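Local coordinates for uncharacterized protein (PDB 4WVA), which hydrolyses mannosylglycerate, and with similar efficiency glucosylglycerate, releasing glycerate and the free sugar in a thermophilic bacterium, at residues A[120-123]-A[124-127]; A[202-205]-A[206-209]. One frame throughout, in Å; residues are numbered along the deposited sequence.

Contact 1: residues A[120-123]-A[124-127]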
# COMPACT_ATOMS: atom_id res chain seq x y z
N ASP A 120 14.35 0.46 -31.56
CA ASP A 120 13.47 0.44 -32.73
C ASP A 120 12.03 0.45 -32.23
O ASP A 120 11.51 -0.56 -31.79
CB ASP A 120 13.78 -0.80 -33.58
CG ASP A 120 12.96 -0.87 -34.85
OD1 ASP A 120 11.90 -0.22 -34.96
OD2 ASP A 120 13.40 -1.61 -35.76
N ARG A 121 11.41 1.62 -32.28
CA ARG A 121 10.09 1.78 -31.68
C ARG A 121 9.00 1.07 -32.47
O ARG A 121 8.03 0.58 -31.91
CB ARG A 121 9.75 3.25 -31.50
CG ARG A 121 10.78 4.03 -30.70
CD ARG A 121 11.19 3.33 -29.42
NE ARG A 121 9.99 3.00 -28.63
CZ ARG A 121 9.87 2.01 -27.75
NH1 ARG A 121 8.72 1.85 -27.10
NH2 ARG A 121 10.87 1.19 -27.49
N ASP A 122 9.15 1.03 -33.79
CA ASP A 122 8.17 0.33 -34.60
C ASP A 122 8.20 -1.16 -34.27
O ASP A 122 7.16 -1.81 -34.18
CB ASP A 122 8.40 0.58 -36.09
CG ASP A 122 8.17 2.02 -36.47
OD1 ASP A 122 8.97 2.56 -37.26
OD2 ASP A 122 7.20 2.62 -35.97
N ARG A 123 9.40 -1.71 -34.11
CA ARG A 123 9.52 -3.13 -33.76
C ARG A 123 8.96 -3.37 -32.37
O ARG A 123 8.23 -4.33 -32.15
CB ARG A 123 10.97 -3.60 -33.78
CG ARG A 123 11.15 -5.00 -33.20
CD ARG A 123 12.54 -5.53 -33.38
NE ARG A 123 13.52 -4.67 -32.72
CZ ARG A 123 14.76 -4.46 -33.14
NH1 ARG A 123 15.22 -5.03 -34.26
NH2 ARG A 123 15.54 -3.64 -32.46
N ALA A 124 9.31 -2.50 -31.43
CA ALA A 124 8.79 -2.63 -30.07
C ALA A 124 7.27 -2.71 -30.05
O ALA A 124 6.68 -3.56 -29.36
CB ALA A 124 9.28 -1.49 -29.20
N ARG A 125 6.61 -1.81 -30.78
CA ARG A 125 5.16 -1.79 -30.80
C ARG A 125 4.62 -3.06 -31.44
O ARG A 125 3.66 -3.64 -30.95
CB ARG A 125 4.63 -0.53 -31.51
CG ARG A 125 4.77 0.73 -30.67
CD ARG A 125 4.06 1.93 -31.30
NE ARG A 125 4.80 2.43 -32.45
CZ ARG A 125 5.69 3.42 -32.43
NH1 ARG A 125 5.99 4.09 -31.31
NH2 ARG A 125 6.29 3.77 -33.57
N GLU A 126 5.23 -3.49 -32.54
CA GLU A 126 4.77 -4.71 -33.21
C GLU A 126 4.90 -5.93 -32.31
O GLU A 126 3.96 -6.72 -32.20
CB GLU A 126 5.50 -4.95 -34.55
CG GLU A 126 4.86 -6.09 -35.35
CD GLU A 126 5.56 -6.43 -36.66
OE1 GLU A 126 6.74 -6.07 -36.85
OE2 GLU A 126 4.91 -7.08 -37.50
N ARG A 127 6.04 -6.06 -31.63
CA ARG A 127 6.27 -7.24 -30.79
C ARG A 127 5.37 -7.23 -29.54
O ARG A 127 4.82 -8.25 -29.16
CB ARG A 127 7.73 -7.35 -30.38
CG ARG A 127 8.70 -7.48 -31.54
CD ARG A 127 8.71 -8.85 -32.19
NE ARG A 127 9.62 -8.81 -33.32
CZ ARG A 127 9.33 -8.27 -34.50
NH1 ARG A 127 8.12 -7.79 -34.75
NH2 ARG A 127 10.25 -8.21 -35.45
O HOH W 1 6.36 2.68 -28.75
O HOH W 2 4.26 1.55 -34.95
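Arg-123 and Arg-127 lie one turn apart at the start of helix 121-146, and their like-charged side chains meet through aliphatic carbon: Arg-123 CG sits over the centre of the Arg-127 guanidinium, 3.9 Å from Arg-127 CG. With CG anti to the backbone N (chi1 171°), the Arg-123 chain runs back toward the helix start, where its head forms a salt bridge with Asp-118 and has Asp-120 CB over one face. Asp-120 is the N-cap; its OD1 accepts from Arg-123 N at 3.0 Å, met from above the carboxylate plane, while its carbonyl O takes Ala-124 N in the first i to i+4 bond. Ala-124 turns its methyl to a face of the Arg-121 guanidinium, with Ala-124 CB 3.6 Å from Arg-121 NH2, which also bonds Asp-118 O. Arg-125 NH2 gives Asp-122 OD2 a salt bridge of 2.8 Å, bent at the hydrogen (133°), the carboxylate and guanidinium planes 68° apart. A water that accepts from Arg-125 NE at 2.7 Å also donates to Asp-122 OD2, a second path between the two charges. Arg-127 NH1 holds Glu-126 OE1 at 3.0 Å, and its NH2 forms a salt bridge with Glu-49. Arg-123 and Arg-127 rest on Trp-52 of helix 48-62, and Ala-124 and Arg-125 touch Tyr-115 of helix 107-117, whose ring Arg-121 meets as a cation-pi partner. Arg-121 forms a salt bridge with Glu-293 and Arg-125 a hydrogen bond with Ala-291 O, both of a second subunit, so this capped helix start lies between two helices of its own chain and a subunit interface.

Contact 2: residues A[202-205]-A[206-209]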
# COMPACT_ATOMS: atom_id res chain seq x y z
N GLU A 202 14.86 -39.92 -3.95
CA GLU A 202 13.58 -39.81 -3.26
C GLU A 202 12.81 -38.59 -3.76
O GLU A 202 11.58 -38.60 -3.85
CB GLU A 202 13.80 -39.70 -1.75
CG GLU A 202 14.33 -40.97 -1.08
CD GLU A 202 15.78 -41.30 -1.42
OE1 GLU A 202 16.58 -40.38 -1.73
OE2 GLU A 202 16.13 -42.50 -1.39
N ASP A 203 13.55 -37.55 -4.12
CA ASP A 203 12.94 -36.38 -4.77
C ASP A 203 12.39 -36.73 -6.15
O ASP A 203 11.20 -36.52 -6.43
CB ASP A 203 13.97 -35.26 -4.94
CG ASP A 203 14.54 -34.80 -3.63
OD1 ASP A 203 13.77 -34.35 -2.78
OD2 ASP A 203 15.75 -34.89 -3.46
N TYR A 204 13.23 -37.28 -7.02
CA TYR A 204 12.76 -37.64 -8.35
C TYR A 204 11.60 -38.64 -8.34
O TYR A 204 10.71 -38.54 -9.16
CB TYR A 204 13.88 -38.16 -9.25
CG TYR A 204 14.45 -37.09 -10.15
CD1 TYR A 204 14.08 -36.99 -11.49
CD2 TYR A 204 15.38 -36.19 -9.66
CE1 TYR A 204 14.61 -36.00 -12.30
CE2 TYR A 204 15.91 -35.20 -10.46
CZ TYR A 204 15.55 -35.11 -11.77
OH TYR A 204 16.11 -34.11 -12.55
N ASP A 205 11.61 -39.59 -7.40
CA ASP A 205 10.50 -40.54 -7.31
C ASP A 205 9.17 -39.80 -7.18
O ASP A 205 8.19 -40.13 -7.84
CB ASP A 205 10.69 -41.46 -6.10
CG ASP A 205 11.73 -42.55 -6.34
OD1 ASP A 205 12.19 -42.74 -7.49
OD2 ASP A 205 12.09 -43.22 -5.35
N ARG A 206 9.17 -38.78 -6.33
CA ARG A 206 7.98 -37.99 -6.06
C ARG A 206 7.68 -36.99 -7.19
O ARG A 206 6.52 -36.80 -7.53
CB ARG A 206 8.10 -37.35 -4.67
CG ARG A 206 8.07 -38.42 -3.57
CD ARG A 206 8.59 -37.98 -2.23
NE ARG A 206 8.37 -39.06 -1.26
CZ ARG A 206 9.14 -40.15 -1.16
NH1 ARG A 206 10.22 -40.29 -1.91
NH2 ARG A 206 8.81 -41.10 -0.27
N TYR A 207 8.71 -36.40 -7.81
CA TYR A 207 8.50 -35.61 -9.02
C TYR A 207 7.73 -36.42 -10.09
O TYR A 207 6.81 -35.93 -10.73
CB TYR A 207 9.83 -35.09 -9.64
CG TYR A 207 10.76 -34.25 -8.76
CD1 TYR A 207 10.32 -33.63 -7.58
CD2 TYR A 207 12.10 -34.05 -9.14
CE1 TYR A 207 11.19 -32.89 -6.80
CE2 TYR A 207 12.97 -33.32 -8.35
CZ TYR A 207 12.52 -32.73 -7.18
OH TYR A 207 13.39 -32.00 -6.40
N LEU A 208 8.16 -37.67 -10.31
CA LEU A 208 7.57 -38.52 -11.34
C LEU A 208 6.18 -39.02 -10.95
O LEU A 208 5.27 -39.04 -11.78
CB LEU A 208 8.51 -39.68 -11.73
CG LEU A 208 9.45 -39.36 -12.90
CD1 LEU A 208 8.67 -39.25 -14.20
CD2 LEU A 208 10.27 -38.10 -12.67
N SER A 209 6.00 -39.37 -9.69
CA SER A 209 4.67 -39.75 -9.18
C SER A 209 3.63 -38.66 -9.49
O SER A 209 2.51 -38.94 -9.97
CB SER A 209 4.71 -40.03 -7.69
OG SER A 209 3.41 -40.28 -7.19
O HOH W 3 12.65 -32.06 -3.76
O HOH W 4 11.49 -42.83 -2.68
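The first turns of helix 201-216, beside the probable active site, bring Tyr-204 and Tyr-207 together in an edge-to-face pair. The edge of Tyr-207 is turned to a face of Tyr-204, the ring centroids 5.2 Å apart and the planes at 56°; Tyr-207 CD2 comes within 4.0 Å of Tyr-204 CD2. Tyr-207 lies back along the helix because its CG is anti to the carbonyl carbon (chi1 -55°), which lays one ring face over the Asp-203 carbonyl, with Asp-203 O 3.2 Å from Tyr-207 CD1. That same oxygen receives Tyr-207 N at 2.8 Å. Asp-203 runs alongside the phenol, and a water 2.7 Å from both Asp-203 OD1 and Tyr-207 OH joins their polar ends; Arg-200 N binds the other carboxylate oxygen. A phenylalanine in place of Tyr-207 would probably leave this water without its phenol partner and break the water-mediated link from Asp-203 OD1. Arg-206, extended from CG to NE, turns at the CD-NE bond (chi4 79°) so that NH1 meets Glu-202 O at 2.9 Å, the oxygen lying in the guanidinium plane. The backbone bond from Arg-206 N to this oxygen is weak, 3.5 Å long. A water accepting from Arg-206 NH1 donates to Asp-205 OD2, a carboxylate also held by Lys-201 and Tyr-185. Tyr-204 OH bonds Arg-198, while Tyr-207 packs close to Asp-165. Tyr-207 thus probably backs the proton donor and Tyr-204 a substrate-binding arginine, a second-shell role in this GH63 active site.

Both contacts join side chains three or four residues apart on one helix, within the MGH1-like glycoside hydrolase domain of an (alpha/alpha)6-barrel enzyme. Contact 1 comes first along the chain, at the start of helix 121-146, and closes well before contact 2 opens near the start of helix 201-216. They do not touch: their centres are 44 Å apart, their nearest atoms about 33 Å, and they lie on opposite sides of the chain's centre. Contact 1 is a surface element, away from the probable substrate and catalytic residues, whereas contact 2 is partly buried beside the probable proton donor. The first helps face a neighbouring subunit; the second probably backs the active site.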